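Local atomic coordinates of hypothetical conserved protein (Geobacillus kaustophilus, PDB entry 2QYH), a protein that is of uncharacterised function but belongs to the haloacid dehalogenase-like hydrolases and may act as a magnesium-dependent phosphatase. Residues V70-N75 / R189-K194; E85-L90 / L136-K141; T91-K96 / R160-F165. All blocks are in the same frame, centred on the assembly; numbering follows the deposited sequence.

Contact 1: V70-N75 / R189-K194; sequences VVFEGN and RMMIEK
The ring of Phe72 is met obliquely by the methyl end of Met191, a selenomethionine in this crystal: CE lies 3.7 Å from ring atom CD1 and is nearer still to CB of the same phenylalanine. One face of the ring carries CG of Glu73, offset toward the rim, and Tyr38 meets the ring edge-to-face. The Phe72 side chain crosses that of Met191 at about a right angle.

Two residues earlier in the strand, Val70 turns the same way. Its CG1 branch approaches the selenium of Met191 at 3.9 Å and CB of that residue at 4.1 Å. Bends at chi2 and chi3 carry the methionine chain from Val70 across to Phe72, and it also touches Leu77 of the neighbouring strand. The contact is apolar and buried, with no hydrogen bond between the two segments.

Beyond Phe72 the chain reverses in a type I' turn. Phe72 N bonds to Asn75 O at 2.8 Å, and Asn75 N returns the bond to Phe72 O. Strand 70-72 and helix 189-194 run with an angle of 35° between their directions, their axes 9.5 Å apart. This is a helix laid on the beta-hairpin edge of the central sheet, in the Rossmann-like alpha/beta core of the HAD fold.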
# COMPACT_ATOMS: atom_id res chain seq x y z
N VAL D 70 -4.71 9.25 -15.81
CA VAL D 70 -5.68 8.17 -15.96
C VAL D 70 -5.07 6.93 -16.59
O VAL D 70 -4.50 6.99 -17.68
CB VAL D 70 -6.85 8.64 -16.82
CG1 VAL D 70 -7.95 7.58 -16.86
CG2 VAL D 70 -7.38 9.97 -16.28
N VAL D 71 -5.22 5.79 -15.91
CA VAL D 71 -4.67 4.54 -16.40
C VAL D 71 -5.74 3.49 -16.69
O VAL D 71 -6.70 3.34 -15.94
CB VAL D 71 -3.68 3.93 -15.35
CG1 VAL D 71 -3.11 2.62 -15.87
CG2 VAL D 71 -2.58 4.93 -15.03
N PHE D 72 -5.58 2.76 -17.79
CA PHE D 72 -6.53 1.70 -18.15
C PHE D 72 -5.80 0.36 -18.33
O PHE D 72 -4.91 0.24 -19.16
CB PHE D 72 -7.28 2.04 -19.44
CG PHE D 72 -8.18 0.95 -19.91
CD1 PHE D 72 -9.29 0.58 -19.16
CD2 PHE D 72 -7.89 0.25 -21.07
CE1 PHE D 72 -10.11 -0.47 -19.57
CE2 PHE D 72 -8.70 -0.81 -21.48
CZ PHE D 72 -9.81 -1.17 -20.73
N GLU D 73 -6.19 -0.64 -17.55
CA GLU D 73 -5.56 -1.96 -17.61
C GLU D 73 -4.04 -1.87 -17.60
O GLU D 73 -3.37 -2.49 -18.43
CB GLU D 73 -6.01 -2.73 -18.85
CG GLU D 73 -7.50 -2.95 -18.98
CD GLU D 73 -7.86 -3.99 -20.03
OE1 GLU D 73 -7.24 -3.98 -21.12
OE2 GLU D 73 -8.77 -4.80 -19.78
N GLY D 74 -3.48 -1.08 -16.69
CA GLY D 74 -2.04 -0.95 -16.60
C GLY D 74 -1.35 0.07 -17.49
O GLY D 74 -0.18 0.34 -17.29
N ASN D 75 -2.05 0.65 -18.46
CA ASN D 75 -1.41 1.62 -19.35
C ASN D 75 -2.02 3.01 -19.27
O ASN D 75 -3.24 3.16 -19.19
CB ASN D 75 -1.46 1.12 -20.79
CG ASN D 75 -0.85 -0.25 -20.94
OD1 ASN D 75 0.31 -0.47 -20.57
ND2 ASN D 75 -1.61 -1.19 -21.50
N ARG D 189 -14.68 11.35 -17.54
CA ARG D 189 -15.26 11.65 -18.84
C ARG D 189 -14.40 11.16 -20.01
O ARG D 189 -14.95 10.62 -20.97
CB ARG D 189 -15.53 13.14 -18.98
CG ARG D 189 -16.29 13.48 -20.26
CD ARG D 189 -16.82 14.89 -20.22
NE ARG D 189 -16.15 15.79 -21.16
CZ ARG D 189 -14.83 15.98 -21.21
NH1 ARG D 189 -14.03 15.34 -20.38
NH2 ARG D 189 -14.32 16.85 -22.07
N MSE D 190 -13.08 11.34 -19.96
CA MSE D 190 -12.28 10.84 -21.08
C MSE D 190 -11.94 9.39 -20.98
O MSE D 190 -11.63 8.75 -21.98
CB MSE D 190 -10.98 11.61 -21.27
CG MSE D 190 -10.67 12.59 -20.22
SE MSE D 190 -10.01 14.13 -21.15
CE MSE D 190 -10.45 13.69 -22.98
N MSE D 191 -11.94 8.87 -19.76
CA MSE D 191 -11.69 7.46 -19.61
C MSE D 191 -12.77 6.80 -20.47
O MSE D 191 -12.47 6.00 -21.37
CB MSE D 191 -11.85 7.04 -18.16
CG MSE D 191 -12.05 5.54 -18.00
SE MSE D 191 -10.52 4.63 -17.29
CE MSE D 191 -9.58 4.26 -18.92
N ILE D 192 -14.03 7.18 -20.23
CA ILE D 192 -15.15 6.60 -20.97
C ILE D 192 -15.23 7.04 -22.43
O ILE D 192 -15.79 6.33 -23.27
CB ILE D 192 -16.51 6.87 -20.27
CG1 ILE D 192 -16.87 8.35 -20.35
CG2 ILE D 192 -16.43 6.41 -18.81
CD1 ILE D 192 -18.21 8.69 -19.73
N GLU D 193 -14.68 8.21 -22.73
CA GLU D 193 -14.68 8.69 -24.10
C GLU D 193 -13.70 7.83 -24.88
O GLU D 193 -14.02 7.31 -25.95
CB GLU D 193 -14.25 10.15 -24.15
CG GLU D 193 -15.39 11.11 -24.40
CD GLU D 193 -14.96 12.56 -24.29
OE1 GLU D 193 -13.87 12.91 -24.80
OE2 GLU D 193 -15.73 13.36 -23.69
N LYS D 194 -12.50 7.65 -24.33
CA LYS D 194 -11.46 6.85 -24.97
C LYS D 194 -11.86 5.38 -25.05
O LYS D 194 -11.58 4.71 -26.04
CB LYS D 194 -10.13 6.97 -24.21
CG LYS D 194 -9.56 8.37 -24.05
CD LYS D 194 -9.21 9.02 -25.38
CE LYS D 194 -8.25 10.19 -25.19
NZ LYS D 194 -8.74 11.22 -24.23

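Contact 2: E85-L90 / L136-K141; sequences EKVRAL and LYYENK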
# COMPACT_ATOMS: atom_id res chain seq x y z
N GLU D 85 6.03 26.05 -16.60
CA GLU D 85 6.22 27.50 -16.53
C GLU D 85 5.56 28.05 -15.26
O GLU D 85 6.20 28.71 -14.44
CB GLU D 85 5.59 28.15 -17.76
CG GLU D 85 5.62 29.66 -17.78
CD GLU D 85 4.49 30.24 -18.61
OE1 GLU D 85 4.29 29.76 -19.75
OE2 GLU D 85 3.81 31.18 -18.13
N LYS D 86 4.27 27.76 -15.11
CA LYS D 86 3.51 28.24 -13.97
C LYS D 86 3.93 27.58 -12.66
O LYS D 86 3.85 28.20 -11.60
CB LYS D 86 2.02 28.03 -14.22
CG LYS D 86 1.47 28.91 -15.34
CD LYS D 86 1.66 30.38 -15.01
CE LYS D 86 1.26 31.29 -16.18
NZ LYS D 86 1.51 32.73 -15.87
N VAL D 87 4.39 26.33 -12.72
CA VAL D 87 4.84 25.65 -11.52
C VAL D 87 6.06 26.39 -10.97
O VAL D 87 6.18 26.61 -9.76
CB VAL D 87 5.22 24.16 -11.80
CG1 VAL D 87 5.87 23.55 -10.57
CG2 VAL D 87 3.98 23.37 -12.18
N ARG D 88 6.96 26.79 -11.87
CA ARG D 88 8.16 27.52 -11.47
C ARG D 88 7.83 28.86 -10.80
O ARG D 88 8.40 29.19 -9.76
CB ARG D 88 9.06 27.77 -12.68
CG ARG D 88 10.39 28.40 -12.31
CD ARG D 88 11.25 28.67 -13.53
NE ARG D 88 11.43 27.48 -14.36
CZ ARG D 88 10.79 27.27 -15.51
NH1 ARG D 88 9.93 28.18 -15.97
NH2 ARG D 88 11.00 26.16 -16.20
N ALA D 89 6.91 29.62 -11.40
CA ALA D 89 6.51 30.92 -10.84
C ALA D 89 5.90 30.76 -9.45
O ALA D 89 6.27 31.48 -8.52
CB ALA D 89 5.50 31.60 -11.77
N LEU D 90 4.97 29.82 -9.32
CA LEU D 90 4.31 29.56 -8.04
C LEU D 90 5.33 29.21 -6.96
O LEU D 90 5.21 29.66 -5.82
CB LEU D 90 3.31 28.41 -8.19
CG LEU D 90 2.04 28.45 -7.33
CD1 LEU D 90 1.28 27.15 -7.50
CD2 LEU D 90 2.39 28.67 -5.87
N LEU D 136 13.99 21.48 -7.24
CA LEU D 136 13.85 21.59 -8.69
C LEU D 136 13.34 20.33 -9.37
O LEU D 136 13.59 20.13 -10.56
CB LEU D 136 15.20 21.98 -9.30
CG LEU D 136 15.82 23.29 -8.79
CD1 LEU D 136 17.18 23.48 -9.43
CD2 LEU D 136 14.89 24.46 -9.11
N TYR D 137 12.61 19.50 -8.63
CA TYR D 137 12.09 18.25 -9.17
C TYR D 137 11.16 18.45 -10.37
O TYR D 137 11.17 17.67 -11.32
CB TYR D 137 11.37 17.47 -8.07
CG TYR D 137 10.97 16.07 -8.48
CD1 TYR D 137 9.67 15.77 -8.87
CD2 TYR D 137 11.91 15.04 -8.51
CE1 TYR D 137 9.30 14.49 -9.27
CE2 TYR D 137 11.56 13.76 -8.91
CZ TYR D 137 10.26 13.48 -9.29
OH TYR D 137 9.92 12.21 -9.70
N TYR D 138 10.36 19.51 -10.32
CA TYR D 138 9.42 19.83 -11.38
C TYR D 138 10.08 20.26 -12.69
O TYR D 138 9.48 20.18 -13.76
CB TYR D 138 8.46 20.94 -10.93
CG TYR D 138 9.14 22.27 -10.72
CD1 TYR D 138 9.83 22.54 -9.54
CD2 TYR D 138 9.12 23.25 -11.71
CE1 TYR D 138 10.49 23.76 -9.35
CE2 TYR D 138 9.77 24.47 -11.53
CZ TYR D 138 10.45 24.72 -10.35
OH TYR D 138 11.09 25.93 -10.16
N GLU D 139 11.32 20.71 -12.60
CA GLU D 139 12.06 21.18 -13.77
C GLU D 139 12.40 20.09 -14.79
O GLU D 139 12.51 20.37 -15.98
CB GLU D 139 13.34 21.90 -13.32
CG GLU D 139 13.08 23.15 -12.49
CD GLU D 139 12.76 24.38 -13.34
OE1 GLU D 139 12.12 24.22 -14.40
OE2 GLU D 139 13.14 25.50 -12.94
N ASN D 140 12.55 18.86 -14.33
CA ASN D 140 12.91 17.76 -15.23
C ASN D 140 11.94 16.58 -15.20
O ASN D 140 12.16 15.57 -15.87
CB ASN D 140 14.32 17.30 -14.89
CG ASN D 140 14.66 17.52 -13.43
OD1 ASN D 140 14.00 16.99 -12.54
ND2 ASN D 140 15.70 18.31 -13.17
N LYS D 141 10.87 16.72 -14.43
CA LYS D 141 9.87 15.66 -14.32
C LYS D 141 8.48 16.23 -14.53
O LYS D 141 8.24 17.41 -14.25
CB LYS D 141 9.93 15.01 -12.93
CG LYS D 141 11.08 14.06 -12.70
CD LYS D 141 10.99 12.88 -13.65
CE LYS D 141 12.01 11.80 -13.30
NZ LYS D 141 11.81 11.28 -11.92
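Arg88 and Glu139 form the charged part of this contact, a side-on salt bridge in which two nitrogens of the guanidinium each take one carboxylate oxygen. NE of Arg88 donates to OE2 of Glu139 at 3.0 Å, a nearly straight bond (164°) that lies in the guanidinium plane. NH2 of Arg88 reaches OE1 of Glu139 at 2.9 Å, more bent and tilted from that plane, and meets the syn lone pair of the oxygen. The two flat groups are turned 34° against each other. Bends at chi3 of the arginine and chi2 of the glutamate bring the two ends together. With two bonds the carboxylate is restrained from rotating about its own axis.

The apolar part centres on Tyr138. CG1 of Val87 meets the ring obliquely, 3.5 Å from CD2 of Tyr138. The ring's far end crosses the Arg88 side chain at about a right angle, CE2 of Tyr138 3.6 Å from CB of Arg88. The hydroxyl OH of Tyr138 is 3.3 Å from CG of that arginine. The ring reaches the helix because its CG sits between the backbone N and carbonyl carbon (chi1 66°). One face of the ring carries CG of Glu139, so the salt-bridge residue also packs on its neighbour. Phe103 of strand 101-104 meets both Tyr138 and Val87, extending this cluster to the sheet.

A polar link just outside the two segments adds to the join: Arg84 NH1 bonds to the backbone oxygen of Glu139. The short, weakly bonded helix 137-140 thus lies against helix 84-96 beside the antiparallel sheet, an arrangement consistent with the alpha/beta cap domain of Cof-type HAD hydrolases.

Contact 3: T91-K96 / R160-F165; sequences TEEAHK and RNYPEF
Tyr162 OH donates a 2.7 Å hydrogen bond to Glu93 OE2, tying helix 84-96 to the end of helix 156-161 in what is probably the alpha/beta cap domain of this HAD-family protein. The hydroxyl comes to the anti side of the oxygen, 34° out of the carboxylate plane. OE2 of Glu93 in turn lies at the edge of the tyrosine ring, near its plane, and carboxylate and ring planes are 45° apart.

The other oxygen has its own donor: Asn161 ND2 bonds to Glu93 OE1 at 2.8 Å through the syn lone pair, with a bent N-H...O angle of 135°. One carboxylate therefore joins two successive residues, the last of the helix and the first to leave it. Glu93 spans the gap with its CG anti to the backbone N and the chain extended beyond. Replacing Glu93 with an alanine is likely to leave the hydroxyl of the buried Tyr162 and the Asn161 amide without this shared acceptor, and so weaken the tie between the two helices.

Past Tyr162 the chain folds into a type I turn, closed by a bond from Phe165 N to Tyr162 O at 3.1 Å.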
# COMPACT_ATOMS: atom_id res chain seq x y z
N THR D 91 6.33 28.42 -7.33
CA THR D 91 7.36 28.00 -6.38
C THR D 91 8.19 29.20 -5.92
O THR D 91 8.42 29.38 -4.72
CB THR D 91 8.31 26.95 -7.00
OG1 THR D 91 7.54 25.87 -7.54
CG2 THR D 91 9.26 26.40 -5.95
N GLU D 92 8.63 30.01 -6.87
CA GLU D 92 9.43 31.18 -6.53
C GLU D 92 8.65 32.18 -5.70
O GLU D 92 9.11 32.61 -4.65
CB GLU D 92 9.97 31.83 -7.80
CG GLU D 92 11.19 31.11 -8.36
CD GLU D 92 11.55 31.55 -9.77
OE1 GLU D 92 11.61 32.77 -10.01
OE2 GLU D 92 11.79 30.67 -10.62
N GLU D 93 7.45 32.52 -6.16
CA GLU D 93 6.62 33.47 -5.42
C GLU D 93 6.33 32.95 -4.01
O GLU D 93 6.46 33.69 -3.03
CB GLU D 93 5.31 33.75 -6.18
CG GLU D 93 4.38 34.71 -5.45
CD GLU D 93 3.20 35.16 -6.29
OE1 GLU D 93 2.24 35.71 -5.72
OE2 GLU D 93 3.24 34.97 -7.53
N ALA D 94 5.94 31.69 -3.90
CA ALA D 94 5.62 31.08 -2.61
C ALA D 94 6.85 31.04 -1.70
O ALA D 94 6.75 31.28 -0.50
CB ALA D 94 5.08 29.67 -2.81
N HIS D 95 8.01 30.71 -2.29
CA HIS D 95 9.26 30.64 -1.54
C HIS D 95 9.56 32.00 -0.90
O HIS D 95 10.14 32.08 0.19
CB HIS D 95 10.40 30.24 -2.48
CG HIS D 95 11.75 30.22 -1.82
ND1 HIS D 95 12.37 31.36 -1.37
CD2 HIS D 95 12.59 29.20 -1.54
CE1 HIS D 95 13.54 31.05 -0.84
NE2 HIS D 95 13.70 29.74 -0.93
N LYS D 96 9.16 33.07 -1.58
CA LYS D 96 9.37 34.43 -1.09
C LYS D 96 8.62 34.64 0.22
O LYS D 96 9.06 35.41 1.08
CB LYS D 96 8.89 35.45 -2.11
CG LYS D 96 9.59 35.38 -3.46
CD LYS D 96 9.10 36.48 -4.39
CE LYS D 96 9.62 36.29 -5.81
NZ LYS D 96 11.10 36.23 -5.88
N ARG D 160 -5.40 34.37 -6.56
CA ARG D 160 -5.53 35.52 -7.46
C ARG D 160 -4.47 35.61 -8.56
O ARG D 160 -4.79 35.90 -9.71
CB ARG D 160 -5.48 36.80 -6.63
CG ARG D 160 -6.46 37.88 -7.04
CD ARG D 160 -7.82 37.63 -6.41
NE ARG D 160 -8.57 36.58 -7.08
CZ ARG D 160 -9.61 35.94 -6.55
NH1 ARG D 160 -10.02 36.24 -5.32
NH2 ARG D 160 -10.25 35.01 -7.24
N ASN D 161 -3.21 35.37 -8.21
CA ASN D 161 -2.13 35.47 -9.18
C ASN D 161 -1.96 34.26 -10.09
O ASN D 161 -1.23 34.33 -11.07
CB ASN D 161 -0.79 35.73 -8.48
CG ASN D 161 -0.80 37.00 -7.65
OD1 ASN D 161 -1.43 37.99 -8.02
ND2 ASN D 161 -0.09 36.97 -6.53
N TYR D 162 -2.64 33.16 -9.76
CA TYR D 162 -2.51 31.96 -10.57
C TYR D 162 -3.84 31.33 -10.92
O TYR D 162 -4.19 30.27 -10.41
CB TYR D 162 -1.63 30.94 -9.84
CG TYR D 162 -0.21 31.42 -9.66
CD1 TYR D 162 0.75 31.19 -10.64
CD2 TYR D 162 0.16 32.14 -8.53
CE1 TYR D 162 2.05 31.66 -10.50
CE2 TYR D 162 1.45 32.62 -8.37
CZ TYR D 162 2.39 32.37 -9.35
OH TYR D 162 3.68 32.82 -9.18
N PRO D 163 -4.60 31.99 -11.80
CA PRO D 163 -5.90 31.47 -12.22
C PRO D 163 -5.79 30.19 -13.06
O PRO D 163 -6.80 29.56 -13.37
CB PRO D 163 -6.50 32.64 -13.00
CG PRO D 163 -5.28 33.33 -13.57
CD PRO D 163 -4.35 33.32 -12.38
N GLU D 164 -4.57 29.83 -13.44
CA GLU D 164 -4.36 28.61 -14.23
C GLU D 164 -4.32 27.38 -13.32
O GLU D 164 -4.30 26.24 -13.80
CB GLU D 164 -3.07 28.70 -15.06
CG GLU D 164 -1.95 29.49 -14.44
CD GLU D 164 -2.10 30.98 -14.69
OE1 GLU D 164 -2.11 31.37 -15.87
OE2 GLU D 164 -2.21 31.75 -13.71
N PHE D 165 -4.30 27.63 -12.02
CA PHE D 165 -4.31 26.55 -11.04
C PHE D 165 -5.57 26.69 -10.19
O PHE D 165 -6.22 27.73 -10.19
CB PHE D 165 -3.10 26.61 -10.11
CG PHE D 165 -1.79 26.34 -10.78
CD1 PHE D 165 -1.69 25.34 -11.75
CD2 PHE D 165 -0.65 27.03 -10.41
CE1 PHE D 165 -0.46 25.05 -12.34
CE2 PHE D 165 0.58 26.75 -10.99
CZ PHE D 165 0.67 25.75 -11.96

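Contact 1 belongs to the Rossmann-like core, whereas contacts 2 and 3 lie in the probable cap domain, their centres 26 and 31 Å from that of contact 1. Contact 1 is buried and purely apolar. The cap contacts are only partly buried and mix in polar chemistry: a two-bonded ion pair beside an aromatic cluster in contact 2, and a carboxylate shared by an amide and a phenol in contact 3. Both use helix 84-96, at successive segments, and their centres are about 11 Å apart. They touch directly: Tyr162 OH lies 3.0 Å from Ala89 O, and the Phe165 ring packs on Lys86, so the one helix joins both neighbouring elements.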